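Peptide-binding protein (Photobacterium damsela subsp. piscicida, PDB 6SQX) is probably a secreted NlpC/P60 cysteine endopeptidase with an SH3-type domain that cleaves the peptidoglycan of potentially competing bacteria. Local coordinates at residues I215-Y229 with K267-L279. Numbering follows the deposited sequence. Where two conformers were deposited one is given.
Sequences IANVDESFITQWKRY and KIPVKDKNGTATL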
loop_
_atom_site.group_PDB
_atom_site.type_symbol
_atom_site.label_atom_id
_atom_site.label_comp_id
_atom_site.label_asym_id
_atom_site.label_seq_id
_atom_site.Cartn_x
_atom_site.Cartn_y
_atom_site.Cartn_z
ATOM N N ILE A 215 -4.794 15.948 10.008
ATOM C CA ILE A 215 -6.156 15.769 9.540
ATOM C C ILE A 215 -7.014 16.983 9.890
ATOM O O ILE A 215 -6.649 17.810 10.731
ATOM C CB ILE A 215 -6.784 14.453 10.090
ATOM C CG1 ILE A 215 -6.690 14.297 11.633
ATOM C CG2 ILE A 215 -6.018 13.251 9.498
ATOM C CD1 ILE A 215 -7.678 15.107 12.416
ATOM N N ALA A 216 -8.151 17.091 9.201
ATOM C CA ALA A 216 -9.108 18.163 9.470
ATOM C C ALA A 216 -10.493 17.650 9.109
ATOM O O ALA A 216 -10.627 16.779 8.255
ATOM C CB ALA A 216 -8.766 19.387 8.607
ATOM N N ASN A 217 -11.532 18.163 9.776
ATOM C CA ASN A 217 -12.860 17.762 9.331
ATOM C C ASN A 217 -13.299 18.605 8.144
ATOM O O ASN A 217 -12.682 19.623 7.808
ATOM C CB ASN A 217 -13.923 17.742 10.447
ATOM C CG ASN A 217 -14.285 19.099 10.949
ATOM O OD1 ASN A 217 -13.424 19.952 11.180
ATOM N ND2 ASN A 217 -15.594 19.310 11.170
ATOM N N VAL A 218 -14.328 18.137 7.445
ATOM C CA VAL A 218 -14.851 18.840 6.282
ATOM C C VAL A 218 -16.338 19.052 6.490
ATOM O O VAL A 218 -17.002 18.249 7.158
ATOM C CB VAL A 218 -14.565 18.117 4.943
ATOM C CG1 VAL A 218 -13.054 17.990 4.728
ATOM C CG2 VAL A 218 -15.197 16.742 4.904
ATOM N N ASP A 219 -16.861 20.139 5.931
ATOM C CA ASP A 219 -18.295 20.404 6.001
ATOM C C ASP A 219 -18.988 20.048 4.681
ATOM O O ASP A 219 -18.354 19.643 3.697
ATOM C CB ASP A 219 -18.608 21.822 6.516
ATOM C CG ASP A 219 -18.106 22.929 5.602
ATOM O OD1 ASP A 219 -17.717 22.668 4.456
ATOM O OD2 ASP A 219 -18.149 24.095 6.043
ATOM N N GLU A 220 -20.316 20.146 4.680
ATOM C CA GLU A 220 -21.074 19.765 3.495
ATOM C C GLU A 220 -20.652 20.587 2.285
ATOM O O GLU A 220 -20.511 20.053 1.176
ATOM C CB GLU A 220 -22.576 19.903 3.768
ATOM C CG GLU A 220 -23.415 19.328 2.645
ATOM C CD GLU A 220 -24.900 19.322 2.965
ATOM O OE1 GLU A 220 -25.299 19.912 3.999
ATOM O OE2 GLU A 220 -25.672 18.724 2.180
ATOM N N SER A 221 -20.448 21.887 2.481
ATOM C CA SER A 221 -20.045 22.739 1.366
ATOM C C SER A 221 -18.700 22.302 0.800
ATOM O O SER A 221 -18.506 22.313 -0.431
ATOM C CB SER A 221 -20.014 24.207 1.796
ATOM O OG SER A 221 -21.329 24.679 2.067
ATOM N N PHE A 222 -17.763 21.923 1.676
ATOM C CA PHE A 222 -16.464 21.455 1.209
ATOM C C PHE A 222 -16.626 20.265 0.266
ATOM O O PHE A 222 -15.978 20.189 -0.796
ATOM C CB PHE A 222 -15.558 21.106 2.409
ATOM C CG PHE A 222 -14.180 20.678 2.006
ATOM C CD1 PHE A 222 -13.926 19.381 1.578
ATOM C CD2 PHE A 222 -13.133 21.592 2.040
ATOM C CE1 PHE A 222 -12.617 18.993 1.198
ATOM C CE2 PHE A 222 -11.846 21.222 1.668
ATOM C CZ PHE A 222 -11.581 19.920 1.253
ATOM N N ILE A 223 -17.461 19.303 0.656
ATOM C CA ILE A 223 -17.647 18.102 -0.152
ATOM C C ILE A 223 -18.368 18.429 -1.453
ATOM O O ILE A 223 -17.980 17.949 -2.522
ATOM C CB ILE A 223 -18.382 17.034 0.670
ATOM C CG1 ILE A 223 -17.487 16.549 1.798
ATOM C CG2 ILE A 223 -18.798 15.871 -0.202
ATOM C CD1 ILE A 223 -18.213 15.564 2.756
ATOM N N THR A 224 -19.416 19.258 -1.387
ATOM C CA THR A 224 -20.115 19.689 -2.597
ATOM C C THR A 224 -19.152 20.339 -3.587
ATOM O O THR A 224 -19.175 20.041 -4.793
ATOM C CB THR A 224 -21.250 20.657 -2.231
ATOM O OG1 THR A 224 -22.218 19.973 -1.424
ATOM C CG2 THR A 224 -21.956 21.189 -3.495
ATOM N N GLN A 225 -18.310 21.250 -3.102
ATOM C CA GLN A 225 -17.408 21.938 -4.013
ATOM C C GLN A 225 -16.311 21.000 -4.512
ATOM O O GLN A 225 -15.912 21.079 -5.681
ATOM C CB GLN A 225 -16.807 23.152 -3.307
ATOM C CG GLN A 225 -17.820 24.227 -2.957
ATOM C CD GLN A 225 -18.692 24.601 -4.151
ATOM O OE1 GLN A 225 -18.181 24.877 -5.244
ATOM N NE2 GLN A 225 -20.019 24.598 -3.952
ATOM N N TRP A 226 -15.835 20.086 -3.653
ATOM C CA TRP A 226 -14.813 19.126 -4.079
ATOM C C TRP A 226 -15.253 18.397 -5.347
ATOM O O TRP A 226 -14.490 18.283 -6.317
ATOM C CB TRP A 226 -14.573 18.116 -2.952
ATOM C CG TRP A 226 -13.571 17.089 -3.296
ATOM C CD1 TRP A 226 -13.771 15.920 -4.002
ATOM C CD2 TRP A 226 -12.190 17.110 -2.932
ATOM N NE1 TRP A 226 -12.573 15.224 -4.107
ATOM C CE2 TRP A 226 -11.598 15.920 -3.431
ATOM C CE3 TRP A 226 -11.397 18.014 -2.209
ATOM C CZ2 TRP A 226 -10.239 15.628 -3.249
ATOM C CZ3 TRP A 226 -10.045 17.716 -2.008
ATOM C CH2 TRP A 226 -9.478 16.530 -2.536
ATOM N N LYS A 227 -16.501 17.922 -5.363
ATOM C CA LYS A 227 -17.033 17.148 -6.480
ATOM C C LYS A 227 -17.200 17.947 -7.759
ATOM O O LYS A 227 -17.435 17.346 -8.811
ATOM C CB LYS A 227 -18.385 16.534 -6.097
ATOM C CG LYS A 227 -18.272 15.497 -5.006
ATOM C CD LYS A 227 -19.652 14.934 -4.636
ATOM C CE LYS A 227 -20.415 14.471 -5.884
ATOM N NZ LYS A 227 -21.476 13.438 -5.613
ATOM N N ARG A 228 -17.100 19.267 -7.709
ATOM C CA ARG A 228 -17.238 20.060 -8.922
ATOM C C ARG A 228 -15.915 20.303 -9.620
ATOM O O ARG A 228 -15.928 20.756 -10.777
ATOM C CB ARG A 228 -17.929 21.399 -8.628
ATOM C CG ARG A 228 -19.373 21.229 -8.170
ATOM C CD ARG A 228 -20.016 22.550 -7.824
ATOM N NE ARG A 228 -21.360 22.338 -7.275
ATOM C CZ ARG A 228 -22.113 23.288 -6.727
ATOM N NH1 ARG A 228 -23.315 22.986 -6.253
ATOM N NH2 ARG A 228 -21.670 24.537 -6.649
ATOM N N TYR A 229 -14.791 20.020 -8.954
ATOM C CA TYR A 229 -13.495 20.333 -9.538
ATOM C C TYR A 229 -13.042 19.212 -10.453
ATOM O O TYR A 229 -13.309 18.030 -10.207
ATOM C CB TYR A 229 -12.417 20.486 -8.463
ATOM C CG TYR A 229 -12.423 21.807 -7.729
ATOM C CD1 TYR A 229 -11.900 22.952 -8.320
ATOM C CD2 TYR A 229 -12.932 21.905 -6.427
ATOM C CE1 TYR A 229 -11.890 24.163 -7.635
ATOM C CE2 TYR A 229 -12.923 23.085 -5.758
ATOM C CZ TYR A 229 -12.404 24.218 -6.354
ATOM O OH TYR A 229 -12.420 25.398 -5.645
ATOM N N LYS A 267 -4.926 22.709 -5.966
ATOM C CA LYS A 267 -5.415 23.155 -4.667
ATOM C C LYS A 267 -5.173 22.046 -3.642
ATOM O O LYS A 267 -5.299 20.851 -3.950
ATOM C CB LYS A 267 -6.888 23.563 -4.704
ATOM C CG LYS A 267 -7.199 24.717 -5.671
ATOM C CD LYS A 267 -8.611 25.261 -5.436
ATOM C CE LYS A 267 -8.825 26.611 -6.100
ATOM N NZ LYS A 267 -10.088 27.198 -5.602
ATOM N N ILE A 268 -4.753 22.432 -2.445
ATOM C CA ILE A 268 -4.512 21.438 -1.400
ATOM C C ILE A 268 -5.355 21.814 -0.192
ATOM O O ILE A 268 -5.522 23.013 0.111
ATOM C CB ILE A 268 -3.025 21.335 -1.005
ATOM C CG1 ILE A 268 -2.488 22.690 -0.556
ATOM C CG2 ILE A 268 -2.192 20.743 -2.121
ATOM C CD1 ILE A 268 -1.082 22.644 0.081
ATOM N N PRO A 269 -5.888 20.833 0.532
ATOM C CA PRO A 269 -6.653 21.145 1.745
ATOM C C PRO A 269 -5.682 21.472 2.857
ATOM O O PRO A 269 -4.659 20.801 3.032
ATOM C CB PRO A 269 -7.375 19.825 2.058
ATOM C CG PRO A 269 -6.421 18.757 1.487
ATOM C CD PRO A 269 -5.878 19.395 0.215
ATOM N N VAL A 270 -6.001 22.521 3.600
ATOM C CA VAL A 270 -5.215 22.893 4.762
ATOM C C VAL A 270 -6.156 23.082 5.941
ATOM O O VAL A 270 -7.357 23.337 5.780
ATOM C CB VAL A 270 -4.344 24.148 4.498
ATOM C CG1 VAL A 270 -3.301 23.873 3.396
ATOM C CG2 VAL A 270 -5.234 25.348 4.159
ATOM N N LYS A 271 -5.607 22.906 7.152
ATOM C CA LYS A 271 -6.426 22.995 8.360
ATOM C C LYS A 271 -6.555 24.453 8.787
ATOM O O LYS A 271 -5.545 25.128 9.039
ATOM C CB LYS A 271 -5.804 22.136 9.466
ATOM C CG LYS A 271 -6.677 21.907 10.686
ATOM C CD LYS A 271 -6.045 20.845 11.535
ATOM C CE LYS A 271 -6.992 20.345 12.611
ATOM N NZ LYS A 271 -6.382 19.151 13.272
ATOM N N ASP A 272 -7.796 24.936 8.873
ATOM C CA ASP A 272 -8.060 26.305 9.298
ATOM C C ASP A 272 -8.033 26.414 10.829
ATOM O O ASP A 272 -7.893 25.422 11.552
ATOM C CB ASP A 272 -9.328 26.840 8.612
ATOM C CG ASP A 272 -10.648 26.461 9.323
ATOM O OD1 ASP A 272 -10.660 25.919 10.444
ATOM O OD2 ASP A 272 -11.721 26.744 8.736
ATOM N N LYS A 273 -8.191 27.643 11.340
ATOM C CA LYS A 273 -8.083 27.862 12.780
ATOM C C LYS A 273 -9.173 27.146 13.571
ATOM O O LYS A 273 -8.990 26.884 14.765
ATOM C CB LYS A 273 -8.081 29.360 13.100
ATOM C CG LYS A 273 -6.743 30.050 12.862
ATOM C CD LYS A 273 -6.681 31.419 13.552
ATOM C CE LYS A 273 -5.313 32.070 13.361
ATOM N NZ LYS A 273 -5.127 33.281 14.217
ATOM N N ASN A 274 -10.293 26.826 12.942
ATOM C CA ASN A 274 -11.378 26.121 13.605
ATOM C C ASN A 274 -11.270 24.606 13.467
ATOM O O ASN A 274 -12.178 23.889 13.907
ATOM C CB ASN A 274 -12.715 26.599 13.044
ATOM C CG ASN A 274 -12.926 28.074 13.253
ATOM O OD1 ASN A 274 -12.779 28.581 14.370
ATOM N ND2 ASN A 274 -13.246 28.785 12.175
ATOM N N GLY A 275 -10.184 24.105 12.881
ATOM C CA GLY A 275 -9.998 22.677 12.685
ATOM C C GLY A 275 -10.610 22.098 11.421
ATOM O O GLY A 275 -10.494 20.882 11.197
ATOM N N THR A 276 -11.269 22.909 10.603
ATOM C CA THR A 276 -11.890 22.435 9.375
ATOM C C THR A 276 -10.969 22.703 8.189
ATOM O O THR A 276 -10.098 23.568 8.240
ATOM C CB THR A 276 -13.257 23.086 9.142
ATOM O OG1 THR A 276 -13.087 24.423 8.650
ATOM C CG2 THR A 276 -14.036 23.131 10.436
ATOM N N ALA A 277 -11.157 21.926 7.134
ATOM C CA ALA A 277 -10.348 22.054 5.937
ATOM C C ALA A 277 -10.840 23.177 5.030
ATOM O O ALA A 277 -12.039 23.367 4.834
ATOM C CB ALA A 277 -10.358 20.750 5.139
ATOM N N THR A 278 -9.877 23.870 4.422
ATOM C CA THR A 278 -10.141 24.825 3.363
ATOM C C THR A 278 -9.112 24.595 2.263
ATOM O O THR A 278 -7.984 24.182 2.519
ATOM C CB THR A 278 -10.062 26.257 3.902
ATOM O OG1 THR A 278 -10.563 27.169 2.919
ATOM C CG2 THR A 278 -8.616 26.616 4.257
ATOM N N LEU A 279 -9.520 24.840 1.015
ATOM C CA LEU A 279 -8.599 24.665 -0.094
ATOM C C LEU A 279 -7.680 25.876 -0.255
ATOM O O LEU A 279 -8.119 27.033 -0.218
ATOM C CB LEU A 279 -9.366 24.419 -1.389
ATOM C CG LEU A 279 -10.158 23.118 -1.448
ATOM C CD1 LEU A 279 -10.839 23.044 -2.809
ATOM C CD2 LEU A 279 -9.275 21.884 -1.237
HETATM O O HOH W 1 -13.540 21.616 13.399
HETATM O O HOH W 2 -14.580 22.216 5.465
HETATM O O HOH W 3 -15.360 25.072 6.596
#
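Phe222 brings the CD2-CE2-CZ side of its ring against Ala277 and Leu279, with CE2 3.8 Å from Ala277 CB. Its CG stands anti to the backbone N (chi1 -177°), which carries the ring from helix 220-226 to the outermost strand of a neighbouring antiparallel sheet, while Val218 CG1 covers one ring face near the rim. Leu279 meets Phe222 CZ with CD2 and sends its other methyl, CD1, to Tyr229 CE2 at 3.6 Å. Crossing the tyrosine at about a right angle, the extended Lys267 gives a hydrogen bond from NZ to Tyr229 OH (2.9 Å).

At the other end the backbones of Asn217 and Thr276 form a single bridge, which joins edge strand 215-217 to the sheet of strand 277-281. Ala277 N donates to Asn217 O (2.8 Å), and Asn217 N to Gly275 O. Asp272 steadies the turn before this bridge, taking Thr276 OG1 on OD2 from above the carboxylate plane. Lys271 reaches past Ala216, and its NZ donates a hydrogen bond to Ile215 O (2.9 Å). A water links Asp219 N to Ala277 O. The chemistry thus implies an apolar centre at Phe222, Ala277 and Leu279, with lysine and water-mediated bonds towards its margins.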